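Local coordinates for protein PfkB (Polaromonas sp. JS666, PDB 4DU5) that probably transfers phosphate from ATP to a carbohydrate or related small-molecule substrate, as a member of the PfkB kinase family, at residues I30-A35 / G76-L81; E34-L39 / Y130-S135; V64-A69 / A95-D100; G82-G87 / Q110-Q115. All coordinates share one frame; numbering follows the deposited sequence.

From the N terminus, the chain opens contact 1 and contact 2 in the same stretch: 30-35 ends strand 27-32 and 34-39 leads into strand 36-41. Contact 3 opens on helix 60-70. Contact 1 closes at 76-81, so contacts 1 and 3 cross. Contact 4 opens at 82-87. Contact 3 closes at 95-100 and contact 4 at 110-115, so these two cross as well. Contact 2 closes last, at 130-135, and its long loop encloses contacts 3 and 4. Contact 1 pairs two parallel strands of the large mixed sheet. Contact 3 packs helix 60-70 on the turn before strand 100-106. Contact 2 holds two strand ends of the small sheet together. Contact 4 ties helix 85-95 to that sheet.

Contact 1. Residues I30-A35 / G76-L81; sequences ITFGEA and GWASRL
Thr31 and Trp77 sit side by side on two parallel strands of the large sheet. Three bridges set the register: Ile30 with Gly76, Thr31 with Trp77 and Phe32 with Ala78. Thr31 N donates to Gly76 O at 3.1 Å, and Ala78 N donates to Thr31 O at 3.0 Å. The bond from Gly33 N to Ala78 O is weak at 3.3 Å.

The side chains divide between the two faces of the sheet. On one face, Phe32 lies over Ala78. Its CG is opposite the carbonyl carbon and beside the backbone N (chi1 -74°). The ring presents a face to the methyl, and Ala78 CB is 3.9 Å from the ring centroid, a CH-pi contact. Ile30 is on this face too.

On the other face is Trp77. Its CG is turned opposite the backbone N (chi1 174°), and the indole runs along the contact past Gly33. Ring atom NE1 donates to Gly33 O at 3.0 Å. The acceptor is close to the indole plane, but NE1 stands 44° out of the carbonyl plane. Farther along, Trp77 CH2 meets Ala35 CB at 3.7 Å. Thr62 of helix 60-70 and Met94 of helix 85-95 also touch the indole. Ser79 OG also approaches Gly33 O, but the modelled distance is too short to be reliable.

Every touching residue is buried, so the polar groups need partners inside the fold. Where the regular strand pairing ends, a side chain takes over: the indole N-H satisfies the carbonyl of Gly33 and fixes the rotation of the ring.

Contact 2. Residues E34-L39 / Y130-S135; sequences EAMMLL and YHRKGS
Met36, modelled as selenomethionine, lies over the guanidinium of Arg132. Its SE is 3.6 Å above the plane, over the centre of the group. The terminal methyl CE is on the same flat face and comes within 3.5 Å of Arg132 NH2. Bends at chi2 and chi3 fold the Met36 chain into this position. Tyr130 meets SE with its ring edge.

Glu34 approaches the guanidinium at its edge. OE1 and Arg132 NH1 form a salt bridge that is long and weak, at 3.5 Å. The carboxylate and guanidinium planes are nearly perpendicular, 86° apart, so the two groups do not pair flat. A water supports the link: it donates to Glu34 O at 2.7 Å and accepts from Arg132 NH1 at 3.1 Å. The other carboxylate oxygen, OE2, accepts from Ser135 OG at 2.8 Å, from above the carboxylate plane. Ser135 closes a type II turn that begins at Arg132.

Met36 starts strand 36-41, and Tyr130 is on strand 128-131, an outer strand of the same sheet. Strand 114-117 runs between them. Ile165 packs on both Glu34 and Arg132. Farther along strand 36-41, Met37 and Leu39 pack on the second subunit.

Contact 3. Residues V64-A69 / A95-D100; sequences VAIGLA and AAEGID
Ala65 meets Ile99 on the side of helix 60-70 that faces the segment 95-100. Ala65 CB touches Ile99 CD1 at 4.0 Å. Ala65 also packs on Thr31 and Val75 of the sheet.

Ile66 comes next and has two neighbours. Its backbone N is 4.0 Å from Ile99 CD1, and its CG1 is somewhat farther from the same methyl. Its other branch, CG2, lies opposite the backbone N and beside the carbonyl carbon, which turns it to the side chain of Glu97. There CG2 rests against the carboxylate end, 3.7 Å from OE1. A bend at chi2 (-67°) turns the Glu97 chain across the isoleucine at a slant. This is packing of a methyl against a polar group, without a hydrogen bond. The charge of Glu97 is met by Arg70, just past the segment, in a salt bridge through OE1.

One turn after Ala65, Ala69 points at the loop. Its CB touches both Glu97 O, at 3.6 Å, and Ile99 CG1, at 4.0 Å. Ile99 therefore reaches along the helix: CG1 lies at Ala69 and CD1 at Ala65. Its CG2 turns to Trp77 of the neighbouring strand.

The loop takes its shape from the end of helix 85-95. Gly98 leaves the helix with positive phi in a Schellman motif, and Ile99 follows directly. Strand 75-81, helix 85-95 and strand 100-106 form a beta-alpha-beta crossover, with the two strands adjacent and parallel. The contact packs the helix-to-strand turn of this crossover on helix 60-70, within the alpha/beta body of the PfkB fold.

Contact 4. Residues G82-G87 / Q110-Q115; sequences GTDSMG and QKTGFQ
Thr112 and Asp84 cross at an angle, hydroxyl to carboxylate. Thr112 OG1 donates to Asp84 OD1 at 2.6 Å, meeting the syn lone pair of OD1, on the side of OD2. The first torsion of Thr112 (chi1 -60°) sets OG1 beside its own backbone N, facing the turn at Gly82. The same OG1 takes a weak bond from Gly82 N at 3.1 Å.

Asp84 is the N-cap of helix 85-95. Its second oxygen, OD2, accepts from Met86 N at 3.0 Å and from Gly87 N at 3.2 Å. Both N-H groups come from the same face of the carboxylate, well out of its plane. Three bonds therefore grip the carboxylate, two from the first turn of the helix and one from Thr112, and they fix its rotation. The positive end of the helix dipole would probably favour the charged form.

Met86, modelled as selenomethionine, carries the apolar half. Its CB lies near Thr112 CG2, at 4.0 Å. The extended chi2 (-171°) carries SE out to Phe114, and the bend at chi3 turns CE toward Phe114 CD1. SE is 3.8 Å from Phe114 CB and 4.6 Å from the ring centroid. The approach is oblique, 39° off the ring normal, and makes a Met-aromatic contact.

Phe114 also stacks with His131 and meets Phe114 of the second subunit. Ser85 OG bonds to Glu129 of that subunit. The arrangement is a capped helix start held to the loop that leads into strand 114-117 and, through Phe114, to the strand itself. It links the alpha/beta body to the small sheet, which, as in many PfkB-family kinases, probably serves as a lid and here also lies at the dimer interface.

Contact 1. Residues I30-A35 / G76-L81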
loop_
_atom_site.group_PDB
_atom_site.type_symbol
_atom_site.label_atom_id
_atom_site.label_comp_id
_atom_site.label_asym_id
_atom_site.label_seq_id
_atom_site.Cartn_x
_atom_site.Cartn_y
_atom_site.Cartn_z
ATOM N N ILE A 30 4.746 -0.839 -28.998
ATOM C CA ILE A 30 4.601 -1.579 -27.760
ATOM C C ILE A 30 5.624 -1.104 -26.695
ATOM O O ILE A 30 6.785 -0.855 -27.034
ATOM C CB ILE A 30 4.669 -3.135 -28.002
ATOM C CG1 ILE A 30 3.345 -3.645 -28.565
ATOM C CG2 ILE A 30 4.870 -3.920 -26.707
ATOM C CD1 ILE A 30 3.391 -5.090 -29.084
ATOM N N THR A 31 5.192 -0.958 -25.431
ATOM C CA THR A 31 6.145 -0.912 -24.271
ATOM C C THR A 31 5.855 -1.912 -23.185
ATOM O O THR A 31 4.697 -2.265 -22.953
ATOM C CB THR A 31 6.180 0.403 -23.440
ATOM O OG1 THR A 31 4.921 1.111 -23.513
ATOM C CG2 THR A 31 7.319 1.228 -23.807
ATOM N N PHE A 32 6.932 -2.269 -22.484
ATOM C CA PHE A 32 6.910 -3.100 -21.294
ATOM C C PHE A 32 7.217 -2.261 -20.055
ATOM O O PHE A 32 8.165 -1.476 -20.044
ATOM C CB PHE A 32 7.927 -4.236 -21.422
ATOM C CG PHE A 32 7.496 -5.311 -22.365
ATOM C CD1 PHE A 32 7.454 -5.077 -23.756
ATOM C CD2 PHE A 32 7.105 -6.565 -21.889
ATOM C CE1 PHE A 32 7.045 -6.096 -24.662
ATOM C CE2 PHE A 32 6.689 -7.576 -22.776
ATOM C CZ PHE A 32 6.663 -7.340 -24.166
ATOM N N GLY A 33 6.445 -2.441 -18.993
ATOM C CA GLY A 33 6.735 -1.676 -17.792
ATOM C C GLY A 33 5.673 -1.706 -16.724
ATOM O O GLY A 33 4.553 -2.179 -16.931
ATOM N N GLU A 34 6.050 -1.182 -15.568
ATOM C CA GLU A 34 5.196 -1.227 -14.413
ATOM C C GLU A 34 4.513 0.090 -14.242
ATOM O O GLU A 34 5.169 1.118 -14.144
ATOM C CB GLU A 34 6.023 -1.531 -13.187
ATOM C CG GLU A 34 5.308 -1.199 -11.942
ATOM C CD GLU A 34 5.819 -1.938 -10.723
ATOM O OE1 GLU A 34 7.029 -2.259 -10.658
ATOM O OE2 GLU A 34 4.988 -2.181 -9.816
ATOM N N ALA A 35 3.194 0.077 -14.205
ATOM C CA ALA A 35 2.492 1.245 -13.706
ATOM C C ALA A 35 2.245 1.055 -12.228
ATOM O O ALA A 35 2.158 -0.056 -11.753
ATOM C CB ALA A 35 1.185 1.440 -14.435
ATOM N N GLY A 76 0.233 -0.507 -27.633
ATOM C CA GLY A 76 -0.042 -1.634 -26.774
ATOM C C GLY A 76 0.911 -1.674 -25.604
ATOM O O GLY A 76 2.134 -1.551 -25.795
ATOM N N TRP A 77 0.360 -1.858 -24.398
ATOM C CA TRP A 77 1.141 -1.960 -23.170
ATOM C C TRP A 77 1.135 -3.361 -22.577
ATOM O O TRP A 77 0.093 -4.014 -22.516
ATOM C CB TRP A 77 0.580 -0.995 -22.158
ATOM C CG TRP A 77 1.180 -1.079 -20.778
ATOM C CD1 TRP A 77 2.511 -1.199 -20.451
ATOM C CD2 TRP A 77 0.467 -1.002 -19.539
ATOM N NE1 TRP A 77 2.660 -1.221 -19.087
ATOM C CE2 TRP A 77 1.423 -1.108 -18.502
ATOM C CE3 TRP A 77 -0.886 -0.869 -19.204
ATOM C CZ2 TRP A 77 1.068 -1.074 -17.165
ATOM C CZ3 TRP A 77 -1.245 -0.858 -17.887
ATOM C CH2 TRP A 77 -0.273 -0.946 -16.873
ATOM N N ALA A 78 2.292 -3.817 -22.124
ATOM C CA ALA A 78 2.396 -5.118 -21.497
ATOM C C ALA A 78 2.815 -4.976 -20.031
ATOM O O ALA A 78 3.821 -4.323 -19.722
ATOM C CB ALA A 78 3.382 -5.959 -22.236
ATOM N N SER A 79 2.054 -5.582 -19.127
ATOM C CA SER A 79 2.338 -5.481 -17.692
ATOM C C SER A 79 1.584 -6.552 -16.840
ATOM O O SER A 79 0.793 -7.367 -17.359
ATOM C CB SER A 79 2.034 -4.058 -17.199
ATOM O OG SER A 79 2.846 -3.688 -16.109
ATOM N N ARG A 80 1.850 -6.556 -15.534
ATOM C CA ARG A 80 1.068 -7.344 -14.594
ATOM C C ARG A 80 0.532 -6.350 -13.601
ATOM O O ARG A 80 1.171 -5.331 -13.359
ATOM C CB ARG A 80 1.944 -8.364 -13.842
ATOM C CG ARG A 80 2.746 -9.364 -14.691
ATOM C CD ARG A 80 3.282 -10.468 -13.788
ATOM N NE ARG A 80 2.172 -11.347 -13.439
ATOM C CZ ARG A 80 1.864 -12.455 -14.109
ATOM N NH1 ARG A 80 2.614 -12.851 -15.120
ATOM N NH2 ARG A 80 0.813 -13.166 -13.767
ATOM N N LEU A 81 -0.630 -6.662 -13.033
ATOM C CA LEU A 81 -1.240 -5.912 -11.940
ATOM C C LEU A 81 -1.997 -6.891 -11.050
ATOM O O LEU A 81 -2.418 -7.949 -11.511
ATOM C CB LEU A 81 -2.280 -4.943 -12.501
ATOM C CG LEU A 81 -1.896 -3.799 -13.440
ATOM C CD1 LEU A 81 -3.150 -3.247 -14.083
ATOM C CD2 LEU A 81 -1.118 -2.725 -12.640
#

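Contact 2. Residues E34-L39 / Y130-S135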
loop_
_atom_site.group_PDB
_atom_site.type_symbol
_atom_site.label_atom_id
_atom_site.label_comp_id
_atom_site.label_asym_id
_atom_site.label_seq_id
_atom_site.Cartn_x
_atom_site.Cartn_y
_atom_site.Cartn_z
ATOM N N GLU A 34 6.050 -1.182 -15.568
ATOM C CA GLU A 34 5.196 -1.227 -14.413
ATOM C C GLU A 34 4.513 0.090 -14.242
ATOM O O GLU A 34 5.169 1.118 -14.144
ATOM C CB GLU A 34 6.023 -1.531 -13.187
ATOM C CG GLU A 34 5.308 -1.199 -11.942
ATOM C CD GLU A 34 5.819 -1.938 -10.723
ATOM O OE1 GLU A 34 7.029 -2.259 -10.658
ATOM O OE2 GLU A 34 4.988 -2.181 -9.816
ATOM N N ALA A 35 3.194 0.077 -14.205
ATOM C CA ALA A 35 2.492 1.245 -13.706
ATOM C C ALA A 35 2.245 1.055 -12.228
ATOM O O ALA A 35 2.158 -0.056 -11.753
ATOM C CB ALA A 35 1.185 1.440 -14.435
HETATM N N MSE A 36 2.145 2.158 -11.507
HETATM C CA MSE A 36 1.735 2.160 -10.114
HETATM C C MSE A 36 0.693 3.238 -9.931
HETATM O O MSE A 36 0.589 4.139 -10.753
HETATM C CB MSE A 36 2.917 2.472 -9.210
HETATM C CG MSE A 36 4.062 1.519 -9.328
HETATM SE SE MSE A 36 5.722 2.464 -8.956
HETATM C CE MSE A 36 6.058 3.262 -10.749
HETATM N N MSE A 37 -0.080 3.127 -8.853
HETATM C CA MSE A 37 -1.021 4.154 -8.450
HETATM C C MSE A 37 -0.257 5.225 -7.675
HETATM O O MSE A 37 0.584 4.933 -6.813
HETATM C CB MSE A 37 -2.170 3.575 -7.620
HETATM C CG MSE A 37 -3.337 4.531 -7.424
HETATM SE SE MSE A 37 -4.806 3.920 -6.207
HETATM C CE MSE A 37 -3.804 3.865 -4.509
ATOM N N LEU A 38 -0.543 6.471 -8.036
ATOM C CA LEU A 38 0.085 7.628 -7.446
ATOM C C LEU A 38 -0.870 8.378 -6.524
ATOM O O LEU A 38 -1.855 8.951 -6.963
ATOM C CB LEU A 38 0.601 8.526 -8.562
ATOM C CG LEU A 38 1.270 9.843 -8.205
ATOM C CD1 LEU A 38 2.018 9.775 -6.902
ATOM C CD2 LEU A 38 2.218 10.147 -9.307
ATOM N N LEU A 39 -0.565 8.357 -5.235
ATOM C CA LEU A 39 -1.327 9.121 -4.253
ATOM C C LEU A 39 -0.643 10.464 -3.927
ATOM O O LEU A 39 0.500 10.511 -3.455
ATOM C CB LEU A 39 -1.575 8.287 -2.997
ATOM C CG LEU A 39 -2.611 7.169 -3.102
ATOM C CD1 LEU A 39 -2.670 6.428 -1.808
ATOM C CD2 LEU A 39 -3.989 7.718 -3.457
ATOM N N TYR A 130 7.942 5.336 -2.704
ATOM C CA TYR A 130 7.551 4.256 -3.582
ATOM C C TYR A 130 7.224 3.009 -2.783
ATOM O O TYR A 130 7.951 2.651 -1.856
ATOM C CB TYR A 130 8.715 3.902 -4.505
ATOM C CG TYR A 130 9.090 4.915 -5.558
ATOM C CD1 TYR A 130 8.377 4.993 -6.761
ATOM C CD2 TYR A 130 10.197 5.731 -5.390
ATOM C CE1 TYR A 130 8.740 5.886 -7.756
ATOM C CE2 TYR A 130 10.575 6.630 -6.368
ATOM C CZ TYR A 130 9.844 6.720 -7.558
ATOM O OH TYR A 130 10.210 7.636 -8.543
ATOM N N HIS A 131 6.150 2.320 -3.159
ATOM C CA HIS A 131 5.825 1.020 -2.558
ATOM C C HIS A 131 5.654 -0.002 -3.652
ATOM O O HIS A 131 4.543 -0.338 -4.055
ATOM C CB HIS A 131 4.555 1.110 -1.742
ATOM C CG HIS A 131 4.659 2.019 -0.562
ATOM N ND1 HIS A 131 5.323 1.663 0.590
ATOM C CD2 HIS A 131 4.172 3.266 -0.352
ATOM C CE1 HIS A 131 5.244 2.656 1.459
ATOM N NE2 HIS A 131 4.552 3.640 0.912
ATOM N N ARG A 132 6.760 -0.505 -4.147
ATOM C CA ARG A 132 6.662 -1.325 -5.330
ATOM C C ARG A 132 7.403 -2.634 -5.223
ATOM O O ARG A 132 7.460 -3.367 -6.187
ATOM C CB ARG A 132 7.167 -0.553 -6.557
ATOM C CG ARG A 132 8.659 -0.263 -6.530
ATOM C CD ARG A 132 9.207 -0.253 -7.917
ATOM N NE ARG A 132 9.372 1.118 -8.366
ATOM C CZ ARG A 132 9.178 1.551 -9.613
ATOM N NH1 ARG A 132 8.766 0.729 -10.591
ATOM N NH2 ARG A 132 9.388 2.842 -9.860
ATOM N N LYS A 133 8.001 -2.920 -4.072
ATOM C CA LYS A 133 8.740 -4.168 -3.926
ATOM C C LYS A 133 7.770 -5.323 -4.032
ATOM O O LYS A 133 6.638 -5.263 -3.534
ATOM C CB LYS A 133 9.477 -4.241 -2.590
ATOM C CG LYS A 133 10.883 -3.675 -2.589
ATOM C CD LYS A 133 11.261 -3.086 -1.178
ATOM C CE LYS A 133 12.373 -3.874 -0.401
ATOM N NZ LYS A 133 11.913 -4.969 0.550
ATOM N N GLY A 134 8.218 -6.360 -4.728
ATOM C CA GLY A 134 7.507 -7.621 -4.796
ATOM C C GLY A 134 6.143 -7.554 -5.450
ATOM O O GLY A 134 5.331 -8.454 -5.222
ATOM N N SER A 135 5.915 -6.522 -6.282
ATOM C CA SER A 135 4.643 -6.273 -6.967
ATOM C C SER A 135 4.453 -7.224 -8.126
ATOM O O SER A 135 5.401 -7.900 -8.539
ATOM C CB SER A 135 4.585 -4.844 -7.498
ATOM O OG SER A 135 5.272 -4.762 -8.728
HETATM O O HOH W 1 7.615 1.913 -13.261
#

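Contact 3. Residues V64-A69 / A95-D100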
loop_
_atom_site.group_PDB
_atom_site.type_symbol
_atom_site.label_atom_id
_atom_site.label_comp_id
_atom_site.label_asym_id
_atom_site.label_seq_id
_atom_site.Cartn_x
_atom_site.Cartn_y
_atom_site.Cartn_z
ATOM N N VAL A 64 4.818 7.533 -21.248
ATOM C CA VAL A 64 5.152 7.649 -22.659
ATOM C C VAL A 64 3.999 7.079 -23.518
ATOM O O VAL A 64 3.637 7.636 -24.587
ATOM C CB VAL A 64 6.550 7.010 -22.992
ATOM C CG1 VAL A 64 6.782 6.826 -24.476
ATOM C CG2 VAL A 64 7.627 7.856 -22.470
ATOM N N ALA A 65 3.417 5.978 -23.030
ATOM C CA ALA A 65 2.344 5.307 -23.735
ATOM C C ALA A 65 1.113 6.217 -23.833
ATOM O O ALA A 65 0.559 6.364 -24.881
ATOM C CB ALA A 65 2.038 4.008 -23.076
ATOM N N ILE A 66 0.713 6.842 -22.747
ATOM C CA ILE A 66 -0.391 7.820 -22.736
ATOM C C ILE A 66 -0.227 9.018 -23.713
ATOM O O ILE A 66 -1.188 9.498 -24.290
ATOM C CB ILE A 66 -0.543 8.423 -21.314
ATOM C CG1 ILE A 66 -0.822 7.350 -20.250
ATOM C CG2 ILE A 66 -1.567 9.563 -21.296
ATOM C CD1 ILE A 66 -1.214 7.955 -18.869
ATOM N N GLY A 67 0.986 9.527 -23.846
ATOM C CA GLY A 67 1.272 10.592 -24.802
ATOM C C GLY A 67 1.192 10.150 -26.250
ATOM O O GLY A 67 0.471 10.752 -27.034
ATOM N N LEU A 68 1.940 9.108 -26.607
ATOM C CA LEU A 68 1.786 8.460 -27.896
ATOM C C LEU A 68 0.359 8.094 -28.237
ATOM O O LEU A 68 -0.008 8.187 -29.401
ATOM C CB LEU A 68 2.593 7.178 -27.987
ATOM C CG LEU A 68 4.087 7.145 -27.764
ATOM C CD1 LEU A 68 4.567 5.703 -27.953
ATOM C CD2 LEU A 68 4.822 8.097 -28.705
ATOM N N ALA A 69 -0.437 7.632 -27.270
ATOM C CA ALA A 69 -1.839 7.299 -27.548
ATOM C C ALA A 69 -2.701 8.559 -27.776
ATOM O O ALA A 69 -3.599 8.578 -28.642
ATOM C CB ALA A 69 -2.419 6.436 -26.473
ATOM N N ALA A 95 -6.729 2.071 -20.266
ATOM C CA ALA A 95 -7.636 1.749 -21.375
ATOM C C ALA A 95 -8.494 2.910 -21.832
ATOM O O ALA A 95 -8.901 2.936 -22.985
ATOM C CB ALA A 95 -8.549 0.579 -21.009
ATOM N N ALA A 96 -8.799 3.847 -20.938
ATOM C CA ALA A 96 -9.619 4.999 -21.307
ATOM C C ALA A 96 -8.757 5.978 -22.080
ATOM O O ALA A 96 -9.210 7.053 -22.493
ATOM C CB ALA A 96 -10.207 5.676 -20.074
ATOM N N GLU A 97 -7.492 5.625 -22.250
ATOM C CA GLU A 97 -6.595 6.443 -23.047
ATOM C C GLU A 97 -6.459 5.895 -24.457
ATOM O O GLU A 97 -5.817 6.514 -25.290
ATOM C CB GLU A 97 -5.205 6.593 -22.376
ATOM C CG GLU A 97 -5.136 7.601 -21.201
ATOM C CD GLU A 97 -5.336 9.070 -21.615
ATOM O OE1 GLU A 97 -5.224 9.949 -20.737
ATOM O OE2 GLU A 97 -5.600 9.370 -22.806
ATOM N N GLY A 98 -7.053 4.738 -24.722
ATOM C CA GLY A 98 -6.924 4.082 -26.024
ATOM C C GLY A 98 -5.782 3.085 -26.185
ATOM O O GLY A 98 -5.539 2.597 -27.288
ATOM N N ILE A 99 -5.092 2.773 -25.085
ATOM C CA ILE A 99 -3.988 1.812 -25.084
ATOM C C ILE A 99 -4.501 0.385 -25.127
ATOM O O ILE A 99 -5.370 0.028 -24.346
ATOM C CB ILE A 99 -3.102 1.980 -23.835
ATOM C CG1 ILE A 99 -2.566 3.417 -23.780
ATOM C CG2 ILE A 99 -1.971 0.979 -23.849
ATOM C CD1 ILE A 99 -1.914 3.832 -22.474
ATOM N N ASP A 100 -3.962 -0.418 -26.047
ATOM C CA ASP A 100 -4.215 -1.870 -26.073
ATOM C C ASP A 100 -3.715 -2.561 -24.770
ATOM O O ASP A 100 -2.523 -2.804 -24.566
ATOM C CB ASP A 100 -3.642 -2.498 -27.368
ATOM C CG ASP A 100 -3.661 -4.054 -27.376
ATOM O OD1 ASP A 100 -3.599 -4.708 -26.310
ATOM O OD2 ASP A 100 -3.689 -4.648 -28.490
#

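Contact 4. Residues G82-G87 / Q110-Q115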
loop_
_atom_site.group_PDB
_atom_site.type_symbol
_atom_site.label_atom_id
_atom_site.label_comp_id
_atom_site.label_asym_id
_atom_site.label_seq_id
_atom_site.Cartn_x
_atom_site.Cartn_y
_atom_site.Cartn_z
ATOM N N GLY A 82 -2.226 -6.532 -9.791
ATOM C CA GLY A 82 -3.183 -7.257 -8.991
ATOM C C GLY A 82 -4.600 -7.025 -9.505
ATOM O O GLY A 82 -4.835 -6.207 -10.418
ATOM N N THR A 83 -5.557 -7.744 -8.915
ATOM C CA THR A 83 -6.977 -7.549 -9.218
ATOM C C THR A 83 -7.616 -6.824 -8.052
ATOM O O THR A 83 -8.857 -6.788 -7.929
ATOM C CB THR A 83 -7.713 -8.862 -9.405
ATOM O OG1 THR A 83 -7.655 -9.590 -8.175
ATOM C CG2 THR A 83 -7.098 -9.682 -10.547
ATOM N N ASP A 84 -6.764 -6.258 -7.191
ATOM C CA ASP A 84 -7.180 -5.293 -6.160
ATOM C C ASP A 84 -7.698 -4.015 -6.813
ATOM O O ASP A 84 -7.521 -3.817 -8.032
ATOM C CB ASP A 84 -6.008 -4.961 -5.250
ATOM C CG ASP A 84 -4.872 -4.298 -5.992
ATOM O OD1 ASP A 84 -4.094 -4.992 -6.676
ATOM O OD2 ASP A 84 -4.762 -3.070 -5.898
ATOM N N SER A 85 -8.312 -3.140 -6.015
ATOM C CA SER A 85 -8.921 -1.915 -6.554
ATOM C C SER A 85 -7.935 -0.979 -7.265
ATOM O O SER A 85 -8.313 -0.236 -8.146
ATOM C CB SER A 85 -9.709 -1.166 -5.485
ATOM O OG SER A 85 -8.861 -0.730 -4.453
HETATM N N MSE A 86 -6.673 -1.033 -6.887
HETATM C CA MSE A 86 -5.681 -0.145 -7.442
HETATM C C MSE A 86 -5.315 -0.680 -8.805
HETATM O O MSE A 86 -5.148 0.086 -9.743
HETATM C CB MSE A 86 -4.426 -0.091 -6.560
HETATM C CG MSE A 86 -4.645 0.238 -5.097
HETATM SE SE MSE A 86 -2.920 0.538 -4.199
HETATM C CE MSE A 86 -2.195 -1.263 -4.005
ATOM N N GLY A 87 -5.180 -2.004 -8.887
ATOM C CA GLY A 87 -4.939 -2.687 -10.143
ATOM C C GLY A 87 -6.049 -2.390 -11.124
ATOM O O GLY A 87 -5.805 -2.123 -12.281
ATOM N N GLN A 110 -1.095 -11.672 -6.737
ATOM C CA GLN A 110 0.039 -10.755 -6.689
ATOM C C GLN A 110 -0.492 -9.365 -6.406
ATOM O O GLN A 110 -1.691 -9.117 -6.593
ATOM C CB GLN A 110 0.798 -10.798 -8.011
ATOM C CG GLN A 110 1.262 -12.181 -8.453
ATOM C CD GLN A 110 2.012 -12.117 -9.764
ATOM O OE1 GLN A 110 1.686 -11.302 -10.627
ATOM N NE2 GLN A 110 3.036 -12.960 -9.920
ATOM N N LYS A 111 0.395 -8.472 -5.958
ATOM C CA LYS A 111 -0.023 -7.110 -5.523
ATOM C C LYS A 111 0.332 -5.915 -6.463
ATOM O O LYS A 111 1.342 -5.935 -7.140
ATOM C CB LYS A 111 0.390 -6.865 -4.067
ATOM C CG LYS A 111 1.439 -7.833 -3.536
ATOM C CD LYS A 111 1.476 -7.827 -2.014
ATOM C CE LYS A 111 2.349 -8.948 -1.425
ATOM N NZ LYS A 111 1.982 -9.180 0.026
ATOM N N THR A 112 -0.543 -4.910 -6.519
ATOM C CA THR A 112 -0.322 -3.707 -7.343
ATOM C C THR A 112 0.556 -2.701 -6.616
ATOM O O THR A 112 0.320 -2.412 -5.446
ATOM C CB THR A 112 -1.632 -2.952 -7.668
ATOM O OG1 THR A 112 -2.527 -3.803 -8.395
ATOM C CG2 THR A 112 -1.345 -1.737 -8.506
ATOM N N GLY A 113 1.539 -2.151 -7.319
ATOM C CA GLY A 113 2.385 -1.111 -6.771
ATOM C C GLY A 113 1.694 0.221 -6.596
ATOM O O GLY A 113 0.668 0.486 -7.204
ATOM N N PHE A 114 2.248 1.063 -5.734
ATOM C CA PHE A 114 1.689 2.396 -5.525
ATOM C C PHE A 114 2.721 3.360 -5.000
ATOM O O PHE A 114 3.765 2.944 -4.549
ATOM C CB PHE A 114 0.422 2.363 -4.655
ATOM C CG PHE A 114 0.664 2.078 -3.221
ATOM C CD1 PHE A 114 0.895 0.767 -2.778
ATOM C CD2 PHE A 114 0.608 3.104 -2.287
ATOM C CE1 PHE A 114 1.111 0.483 -1.403
ATOM C CE2 PHE A 114 0.827 2.848 -0.931
ATOM C CZ PHE A 114 1.081 1.531 -0.484
ATOM N N GLN A 115 2.454 4.651 -5.103
ATOM C CA GLN A 115 3.377 5.623 -4.537
ATOM C C GLN A 115 2.659 6.820 -3.892
ATOM O O GLN A 115 1.475 7.053 -4.124
ATOM C CB GLN A 115 4.432 6.054 -5.573
ATOM C CG GLN A 115 3.840 6.868 -6.647
ATOM C CD GLN A 115 4.737 7.059 -7.832
ATOM O OE1 GLN A 115 5.284 6.100 -8.383
ATOM N NE2 GLN A 115 4.836 8.307 -8.289
#